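Local atomic coordinates of vestitone reductase (PDB entry 2P4H), a protein that catalyses the stereospecific NADPH-dependent reduction of (3R)-vestitone, the penultimate step in making the phytoalexin medicarpin for plant defence. Residues T10-S15 with K198-I203; G77-A82 with R232-L237; M224-D229 with F309-Q314. All blocks are in the same frame, centred on the assembly; numbering follows the deposited sequence.

From the N terminus, the glycine-rich turn at 10-15 comes first and strand 77-80 second. Contact 1 closes a loop of some 180 residues when 198-203 returns to F12. Before contact 2 can close, 224-229 opens contact 3; helix 227-239 next brings 232-237 back to strand 77-80, and contact 3 closes last. Contacts 1 and 2 cross, as do 2 and 3, whereas 1 and 3 follow in series. Contact 2 lies within the Rossmann layers; contact 1 ties helix 12-23 to the start of helix 201-206, and contact 3 ties the junction of strand 219-226 and helix 227-239 to helix 305-319. Contacts 1 and 3 meet where V227 touches F12 and L13, and I203 touches A312.

Contact 1 of 3, residues T10-S15 with K198-I203; sequences TGFLGS and KLPDSI
Directly before F12, whose ring meets P200 across the contact, the carbonyl oxygen G11 O is gripped by two groups of S15. The hydroxyl S15 OG donates to G11 O over 2.7 Å and the amide S15 N over 2.9 Å, from opposite faces of the carbonyl plane. This is the first turn of helix 12-23 in the Rossmann fold, where G9, G11 and G14 fit the GxGxxG pattern and 8-14 is predicted to bind NADP(+). Serine suits position 15 because its short hydroxyl can fold back onto the carbonyl four residues earlier.

The F12 side chain, with CG anti to the backbone N (chi1 165°), carries its ring to 198-203, where P200 lies over one face. P200 CG sits 3.8 Å from the ring centroid, 22° off the normal, a CH-pi contact displaced toward the CG end of the ring. Proline suits this place: its compact, rigid ring lays C-H groups on the aromatic face, and it stands at the N-cap of helix 201-206. Near the far end of the F12 ring, I203 CD1 approaches obliquely, the side chains crossing at about a right angle. S202 OG also comes in obliquely, its hydrogen bond being made to I190 O. F194 and V227 add further apolar neighbours to F12. The I203 methyl CD1 stops 3.9 Å from F12 CZ.

Contact 2 of 3, residues G77-A82 with R232-L237; sequences GIFHTA and RAHIYL
F79 and H234 supply most of the buried surface, with small shares from T81 and I235. F79 stands on strand 77-80 and points its side chain at helix 227-239; H234 points back from the helix, and the two side chains run antiparallel alongside one another. The imidazole turns an edge to one face of the phenyl ring, an edge-to-face pair with centroids 4.9 Å apart and planes at 60°. H234 CB lies over the same ring, 4.0 Å from the centroid and 25° off the normal, a CH-pi contact. Histidine suits the place by giving both a CB to lie on the phenyl face and a flat ring to set edge-on. H234 CG lies anti to its carbonyl carbon (chi1 -82°), which turns the imidazole toward the CG end of the phenyl ring while CB stays over the outer end, 3.7 Å from F79 CE2. F79 CZ reaches on to the helix backbone, 3.8 Å from H234 O. A flat, apolar ring suits F79, since it spans the distance from sheet to helix. Replacing it with an alanine would probably open a gap under the helix and leave the H234 ring without its aromatic partner. In the Rossmann fold, F79 pairs through its backbone with C5 and T7 of strand 3-7; I17 of helix 12-23 and I121 of strand 119-125 touch both side chains, and L185 of strand 182-187 adjoins H234.

Contact 3 of 3, residues M224-D229 with F309-Q314; sequences MVHVDD and FDDAIQ
At H226 the chain passes from strand 219-226 into helix 227-239, and there it faces helix 305-319, the nearest CA atoms, H226 CA and F309 CA, being 8.6 Å apart. H226 sets its imidazole across the gap, with CG anti to the backbone N (chi1 -169°), and both ring nitrogens are used. H226 NE2 donates to D311 OD2 over 2.8 Å at a nearly straight 166°. D311 OD2 lies in the ring plane and receives the bond on its anti lone pair; the carboxylate plane stands 89° from that of the ring. H226 ND1 accepts from D228 N at 2.9 Å, also in the ring plane. H226 is thus the N-cap of helix 227-239, its side chain capping the first turn; histidine suits the post because it can accept at one nitrogen and donate at the other. Two in-plane bonds fix the rotation of the ring, and Y303 stacks on it. Two residues earlier on the strand, M224 bends at chi3 so that its methyl CE reaches F309 CZ at 3.8 Å. M224 SD lies 5.0 Å from the F309 centroid, an oblique Met-aromatic contact. The flexible thioether fits beside a ring that also packs on M259 and L263 of helix 256-266.

Contact 1 of 3, residues T10-S15 with K198-I203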
loop_
_atom_site.group_PDB
_atom_site.type_symbol
_atom_site.label_atom_id
_atom_site.label_comp_id
_atom_site.label_asym_id
_atom_site.label_seq_id
_atom_site.Cartn_x
_atom_site.Cartn_y
_atom_site.Cartn_z
ATOM N N THR A 10 -5.905 -4.174 -10.900
ATOM C CA THR A 10 -6.874 -5.107 -10.334
ATOM C C THR A 10 -6.531 -5.517 -8.906
ATOM O O THR A 10 -7.250 -6.302 -8.290
ATOM C CB THR A 10 -7.021 -6.378 -11.199
ATOM O OG1 THR A 10 -5.747 -7.008 -11.353
ATOM C CG2 THR A 10 -7.589 -6.027 -12.571
ATOM N N GLY A 11 -5.431 -4.990 -8.379
ATOM C CA GLY A 11 -5.056 -5.313 -7.016
ATOM C C GLY A 11 -5.899 -4.517 -6.034
ATOM O O GLY A 11 -6.590 -3.578 -6.420
ATOM N N PHE A 12 -5.844 -4.893 -4.761
ATOM C CA PHE A 12 -6.598 -4.204 -3.720
ATOM C C PHE A 12 -6.331 -2.695 -3.711
ATOM O O PHE A 12 -7.254 -1.889 -3.859
ATOM C CB PHE A 12 -6.254 -4.836 -2.360
ATOM C CG PHE A 12 -6.664 -4.019 -1.158
ATOM C CD1 PHE A 12 -7.916 -3.411 -1.085
ATOM C CD2 PHE A 12 -5.805 -3.907 -0.069
ATOM C CE1 PHE A 12 -8.302 -2.704 0.058
ATOM C CE2 PHE A 12 -6.182 -3.207 1.074
ATOM C CZ PHE A 12 -7.430 -2.606 1.140
ATOM N N LEU A 13 -5.073 -2.303 -3.554
ATOM C CA LEU A 13 -4.754 -0.881 -3.512
ATOM C C LEU A 13 -4.961 -0.193 -4.860
ATOM O O LEU A 13 -5.568 0.880 -4.934
ATOM C CB LEU A 13 -3.311 -0.670 -3.043
ATOM C CG LEU A 13 -2.916 0.803 -2.914
ATOM C CD1 LEU A 13 -3.833 1.505 -1.921
ATOM C CD2 LEU A 13 -1.463 0.907 -2.477
ATOM N N GLY A 14 -4.455 -0.808 -5.924
ATOM C CA GLY A 14 -4.596 -0.221 -7.241
ATOM C C GLY A 14 -6.034 0.049 -7.640
ATOM O O GLY A 14 -6.349 1.133 -8.138
ATOM N N SER A 15 -6.912 -0.926 -7.427
ATOM C CA SER A 15 -8.306 -0.740 -7.801
ATOM C C SER A 15 -8.978 0.337 -6.957
ATOM O O SER A 15 -9.806 1.094 -7.465
ATOM C CB SER A 15 -9.082 -2.064 -7.716
ATOM O OG SER A 15 -9.083 -2.611 -6.411
ATOM N N LYS A 198 -11.033 -10.685 -4.481
ATOM C CA LYS A 198 -10.623 -11.541 -3.372
ATOM C C LYS A 198 -10.390 -10.737 -2.101
ATOM O O LYS A 198 -10.097 -9.543 -2.160
ATOM C CB LYS A 198 -9.339 -12.296 -3.725
ATOM C CG LYS A 198 -9.476 -13.267 -4.886
ATOM C CD LYS A 198 -8.165 -13.992 -5.144
ATOM C CE LYS A 198 -8.301 -14.985 -6.285
ATOM N NZ LYS A 198 -7.021 -15.702 -6.545
ATOM N N LEU A 199 -10.522 -11.397 -0.954
ATOM C CA LEU A 199 -10.299 -10.743 0.334
ATOM C C LEU A 199 -8.822 -10.375 0.461
ATOM O O LEU A 199 -7.958 -11.251 0.429
ATOM C CB LEU A 199 -10.683 -11.692 1.474
ATOM C CG LEU A 199 -10.426 -11.187 2.899
ATOM C CD1 LEU A 199 -11.308 -9.979 3.181
ATOM C CD2 LEU A 199 -10.709 -12.297 3.895
ATOM N N PRO A 200 -8.507 -9.072 0.597
ATOM C CA PRO A 200 -7.097 -8.689 0.723
ATOM C C PRO A 200 -6.450 -9.311 1.957
ATOM O O PRO A 200 -7.042 -9.343 3.035
ATOM C CB PRO A 200 -7.152 -7.163 0.813
ATOM C CG PRO A 200 -8.397 -6.817 0.047
ATOM C CD PRO A 200 -9.372 -7.882 0.507
ATOM N N ASP A 201 -5.223 -9.792 1.792
ATOM C CA ASP A 201 -4.482 -10.415 2.874
ATOM C C ASP A 201 -4.355 -9.493 4.088
ATOM O O ASP A 201 -4.495 -9.937 5.225
ATOM C CB ASP A 201 -3.089 -10.811 2.374
ATOM C CG ASP A 201 -2.257 -11.484 3.440
ATOM O OD1 ASP A 201 -2.629 -12.594 3.870
ATOM O OD2 ASP A 201 -1.229 -10.901 3.846
ATOM N N SER A 202 -4.094 -8.211 3.850
ATOM C CA SER A 202 -3.941 -7.264 4.946
ATOM C C SER A 202 -5.218 -7.146 5.773
ATOM O O SER A 202 -5.163 -6.986 6.994
ATOM C CB SER A 202 -3.528 -5.891 4.409
ATOM O OG SER A 202 -4.463 -5.405 3.466
ATOM N N ILE A 203 -6.367 -7.229 5.110
ATOM C CA ILE A 203 -7.638 -7.147 5.815
ATOM C C ILE A 203 -7.905 -8.449 6.567
ATOM O O ILE A 203 -8.384 -8.429 7.701
ATOM C CB ILE A 203 -8.790 -6.821 4.831
ATOM C CG1 ILE A 203 -8.572 -5.413 4.263
ATOM C CG2 ILE A 203 -10.145 -6.940 5.528
ATOM C CD1 ILE A 203 -9.632 -4.952 3.277
#

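Contact 2 of 3, residues G77-A82 with R232-L237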
loop_
_atom_site.group_PDB
_atom_site.type_symbol
_atom_site.label_atom_id
_atom_site.label_comp_id
_atom_site.label_asym_id
_atom_site.label_seq_id
_atom_site.Cartn_x
_atom_site.Cartn_y
_atom_site.Cartn_z
ATOM N N GLY A 77 0.574 12.139 -13.766
ATOM C CA GLY A 77 1.103 11.385 -12.647
ATOM C C GLY A 77 1.142 9.895 -12.920
ATOM O O GLY A 77 0.405 9.387 -13.768
ATOM N N ILE A 78 2.026 9.204 -12.207
ATOM C CA ILE A 78 2.165 7.759 -12.313
ATOM C C ILE A 78 2.168 7.212 -10.893
ATOM O O ILE A 78 2.985 7.628 -10.064
ATOM C CB ILE A 78 3.494 7.339 -12.994
ATOM C CG1 ILE A 78 3.517 7.804 -14.454
ATOM C CG2 ILE A 78 3.656 5.822 -12.925
ATOM C CD1 ILE A 78 4.871 7.606 -15.133
ATOM N N PHE A 79 1.236 6.308 -10.610
ATOM C CA PHE A 79 1.147 5.673 -9.299
ATOM C C PHE A 79 1.532 4.217 -9.526
ATOM O O PHE A 79 0.743 3.426 -10.051
ATOM C CB PHE A 79 -0.278 5.745 -8.734
ATOM C CG PHE A 79 -0.779 7.147 -8.468
ATOM C CD1 PHE A 79 0.082 8.242 -8.490
ATOM C CD2 PHE A 79 -2.123 7.362 -8.170
ATOM C CE1 PHE A 79 -0.389 9.530 -8.219
ATOM C CE2 PHE A 79 -2.603 8.644 -7.898
ATOM C CZ PHE A 79 -1.735 9.729 -7.922
ATOM N N HIS A 80 2.755 3.869 -9.144
ATOM C CA HIS A 80 3.251 2.515 -9.328
ATOM C C HIS A 80 2.983 1.675 -8.083
ATOM O O HIS A 80 3.745 1.725 -7.113
ATOM C CB HIS A 80 4.751 2.550 -9.641
ATOM C CG HIS A 80 5.288 1.244 -10.128
ATOM N ND1 HIS A 80 6.633 0.944 -10.158
ATOM C CD2 HIS A 80 4.648 0.157 -10.619
ATOM C CE1 HIS A 80 6.797 -0.274 -10.645
ATOM N NE2 HIS A 80 5.609 -0.772 -10.933
ATOM N N THR A 81 1.900 0.900 -8.123
ATOM C CA THR A 81 1.495 0.059 -6.994
ATOM C C THR A 81 1.760 -1.429 -7.216
ATOM O O THR A 81 1.583 -2.237 -6.302
ATOM C CB THR A 81 -0.018 0.200 -6.698
ATOM O OG1 THR A 81 -0.761 -0.653 -7.582
ATOM C CG2 THR A 81 -0.475 1.638 -6.902
ATOM N N ALA A 82 2.180 -1.783 -8.425
ATOM C CA ALA A 82 2.433 -3.178 -8.773
ATOM C C ALA A 82 3.863 -3.663 -8.551
ATOM O O ALA A 82 4.816 -2.883 -8.574
ATOM C CB ALA A 82 2.036 -3.419 -10.225
ATOM N N ARG A 232 -6.115 9.161 -0.828
ATOM C CA ARG A 232 -6.094 10.608 -0.633
ATOM C C ARG A 232 -4.658 11.133 -0.574
ATOM O O ARG A 232 -4.367 12.203 -1.104
ATOM C CB ARG A 232 -6.846 10.986 0.648
ATOM C CG ARG A 232 -8.358 10.801 0.550
ATOM C CD ARG A 232 -9.094 11.189 1.836
ATOM N NE ARG A 232 -8.926 12.603 2.165
ATOM C CZ ARG A 232 -8.050 13.074 3.047
ATOM N NH1 ARG A 232 -7.258 12.248 3.713
ATOM N NH2 ARG A 232 -7.947 14.382 3.247
ATOM N N ALA A 233 -3.762 10.374 0.057
ATOM C CA ALA A 233 -2.361 10.784 0.160
ATOM C C ALA A 233 -1.710 10.837 -1.219
ATOM O O ALA A 233 -0.901 11.723 -1.488
ATOM C CB ALA A 233 -1.598 9.828 1.067
ATOM N N HIS A 234 -2.052 9.886 -2.087
ATOM C CA HIS A 234 -1.509 9.865 -3.444
ATOM C C HIS A 234 -1.914 11.135 -4.184
ATOM O O HIS A 234 -1.083 11.798 -4.803
ATOM C CB HIS A 234 -2.032 8.648 -4.224
ATOM C CG HIS A 234 -1.293 7.376 -3.942
ATOM N ND1 HIS A 234 -0.393 6.820 -4.826
ATOM C CD2 HIS A 234 -1.339 6.540 -2.878
ATOM C CE1 HIS A 234 0.083 5.696 -4.319
ATOM N NE2 HIS A 234 -0.476 5.503 -3.138
ATOM N N ILE A 235 -3.197 11.472 -4.118
ATOM C CA ILE A 235 -3.691 12.660 -4.798
ATOM C C ILE A 235 -3.075 13.925 -4.204
ATOM O O ILE A 235 -2.696 14.841 -4.932
ATOM C CB ILE A 235 -5.233 12.716 -4.730
ATOM C CG1 ILE A 235 -5.819 11.542 -5.522
ATOM C CG2 ILE A 235 -5.740 14.042 -5.292
ATOM C CD1 ILE A 235 -7.334 11.427 -5.444
ATOM N N TYR A 236 -2.954 13.966 -2.881
ATOM C CA TYR A 236 -2.368 15.123 -2.214
ATOM C C TYR A 236 -0.930 15.370 -2.675
ATOM O O TYR A 236 -0.556 16.495 -3.018
ATOM C CB TYR A 236 -2.379 14.929 -0.694
ATOM C CG TYR A 236 -1.827 16.121 0.053
ATOM C CD1 TYR A 236 -2.635 17.221 0.343
ATOM C CD2 TYR A 236 -0.481 16.178 0.410
ATOM C CE1 TYR A 236 -2.115 18.348 0.966
ATOM C CE2 TYR A 236 0.054 17.304 1.031
ATOM C CZ TYR A 236 -0.770 18.385 1.308
ATOM O OH TYR A 236 -0.247 19.495 1.929
ATOM N N LEU A 237 -0.120 14.317 -2.683
ATOM C CA LEU A 237 1.276 14.443 -3.083
ATOM C C LEU A 237 1.438 14.736 -4.572
ATOM O O LEU A 237 2.459 15.276 -4.997
ATOM C CB LEU A 237 2.042 13.183 -2.678
ATOM C CG LEU A 237 2.120 13.028 -1.154
ATOM C CD1 LEU A 237 2.636 11.645 -0.789
ATOM C CD2 LEU A 237 3.017 14.116 -0.576
#

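Contact 3 of 3, residues M224-D229 with F309-Q314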
loop_
_atom_site.group_PDB
_atom_site.type_symbol
_atom_site.label_atom_id
_atom_site.label_comp_id
_atom_site.label_asym_id
_atom_site.label_seq_id
_atom_site.Cartn_x
_atom_site.Cartn_y
_atom_site.Cartn_z
ATOM N N MET A 224 -1.178 0.514 11.067
ATOM C CA MET A 224 -2.287 0.482 10.112
ATOM C C MET A 224 -2.645 1.827 9.488
ATOM O O MET A 224 -2.249 2.883 9.987
ATOM C CB MET A 224 -3.538 -0.061 10.824
ATOM C CG MET A 224 -3.300 -1.295 11.701
ATOM S SD MET A 224 -4.788 -1.859 12.564
ATOM C CE MET A 224 -5.626 -2.682 11.220
ATOM N N VAL A 225 -3.414 1.768 8.400
ATOM C CA VAL A 225 -3.891 2.959 7.696
ATOM C C VAL A 225 -5.167 2.600 6.934
ATOM O O VAL A 225 -5.344 1.458 6.519
ATOM C CB VAL A 225 -2.831 3.506 6.690
ATOM C CG1 VAL A 225 -2.612 2.515 5.551
ATOM C CG2 VAL A 225 -3.273 4.860 6.146
ATOM N N HIS A 226 -6.058 3.574 6.777
ATOM C CA HIS A 226 -7.303 3.364 6.041
ATOM C C HIS A 226 -6.956 3.461 4.554
ATOM O O HIS A 226 -6.275 4.398 4.129
ATOM C CB HIS A 226 -8.324 4.445 6.414
ATOM C CG HIS A 226 -9.709 4.173 5.910
ATOM N ND1 HIS A 226 -10.010 4.078 4.569
ATOM C CD2 HIS A 226 -10.874 3.978 6.574
ATOM C CE1 HIS A 226 -11.301 3.835 4.427
ATOM N NE2 HIS A 226 -11.848 3.769 5.628
ATOM N N VAL A 227 -7.420 2.497 3.765
ATOM C CA VAL A 227 -7.125 2.489 2.338
ATOM C C VAL A 227 -7.507 3.783 1.619
ATOM O O VAL A 227 -6.799 4.216 0.709
ATOM C CB VAL A 227 -7.800 1.279 1.631
ATOM C CG1 VAL A 227 -9.310 1.445 1.609
ATOM C CG2 VAL A 227 -7.253 1.129 0.216
ATOM N N ASP A 228 -8.610 4.415 2.013
ATOM C CA ASP A 228 -8.987 5.647 1.330
ATOM C C ASP A 228 -8.061 6.802 1.702
ATOM O O ASP A 228 -7.905 7.749 0.925
ATOM C CB ASP A 228 -10.448 6.015 1.598
ATOM C CG ASP A 228 -10.980 7.008 0.581
ATOM O OD1 ASP A 228 -10.826 6.746 -0.630
ATOM O OD2 ASP A 228 -11.545 8.049 0.982
ATOM N N ASP A 229 -7.451 6.751 2.884
ATOM C CA ASP A 229 -6.504 7.803 3.224
ATOM C C ASP A 229 -5.249 7.595 2.372
ATOM O O ASP A 229 -4.562 8.557 2.035
ATOM C CB ASP A 229 -6.155 7.803 4.716
ATOM C CG ASP A 229 -7.083 8.696 5.529
ATOM O OD1 ASP A 229 -7.495 9.754 5.002
ATOM O OD2 ASP A 229 -7.386 8.359 6.691
ATOM N N PHE A 309 -11.895 -0.089 10.674
ATOM C CA PHE A 309 -12.419 -1.406 10.998
ATOM C C PHE A 309 -13.857 -1.576 10.524
ATOM O O PHE A 309 -14.215 -2.638 10.020
ATOM C CB PHE A 309 -12.336 -1.669 12.508
ATOM C CG PHE A 309 -10.972 -2.103 12.975
ATOM C CD1 PHE A 309 -10.464 -3.348 12.610
ATOM C CD2 PHE A 309 -10.187 -1.264 13.758
ATOM C CE1 PHE A 309 -9.188 -3.752 13.017
ATOM C CE2 PHE A 309 -8.908 -1.657 14.169
ATOM C CZ PHE A 309 -8.410 -2.904 13.796
ATOM N N ASP A 310 -14.683 -0.541 10.665
ATOM C CA ASP A 310 -16.069 -0.679 10.239
ATOM C C ASP A 310 -16.202 -0.845 8.735
ATOM O O ASP A 310 -16.988 -1.671 8.271
ATOM C CB ASP A 310 -16.920 0.508 10.689
ATOM C CG ASP A 310 -18.403 0.223 10.553
ATOM O OD1 ASP A 310 -18.885 -0.711 11.230
ATOM O OD2 ASP A 310 -19.079 0.916 9.764
ATOM N N ASP A 311 -15.445 -0.065 7.969
ATOM C CA ASP A 311 -15.519 -0.177 6.518
ATOM C C ASP A 311 -15.101 -1.571 6.068
ATOM O O ASP A 311 -15.731 -2.162 5.193
ATOM C CB ASP A 311 -14.649 0.890 5.839
ATOM C CG ASP A 311 -15.289 2.267 5.872
ATOM O OD1 ASP A 311 -16.527 2.337 6.015
ATOM O OD2 ASP A 311 -14.569 3.281 5.738
ATOM N N ALA A 312 -14.049 -2.107 6.675
ATOM C CA ALA A 312 -13.585 -3.440 6.323
ATOM C C ALA A 312 -14.624 -4.497 6.709
ATOM O O ALA A 312 -14.941 -5.388 5.922
ATOM C CB ALA A 312 -12.255 -3.732 7.017
ATOM N N ILE A 313 -15.158 -4.391 7.920
ATOM C CA ILE A 313 -16.142 -5.354 8.394
ATOM C C ILE A 313 -17.433 -5.339 7.579
ATOM O O ILE A 313 -17.926 -6.401 7.186
ATOM C CB ILE A 313 -16.421 -5.132 9.898
ATOM C CG1 ILE A 313 -15.212 -5.627 10.702
ATOM C CG2 ILE A 313 -17.693 -5.854 10.323
ATOM C CD1 ILE A 313 -15.228 -5.236 12.165
ATOM N N GLN A 314 -17.973 -4.155 7.299
ATOM C CA GLN A 314 -19.203 -4.078 6.511
ATOM C C GLN A 314 -18.976 -4.626 5.103
ATOM O O GLN A 314 -19.843 -5.310 4.546
ATOM C CB GLN A 314 -19.714 -2.635 6.420
ATOM C CG GLN A 314 -20.090 -1.993 7.753
ATOM C CD GLN A 314 -20.932 -2.895 8.640
ATOM O OE1 GLN A 314 -21.789 -3.641 8.159
ATOM N NE2 GLN A 314 -20.704 -2.818 9.944
#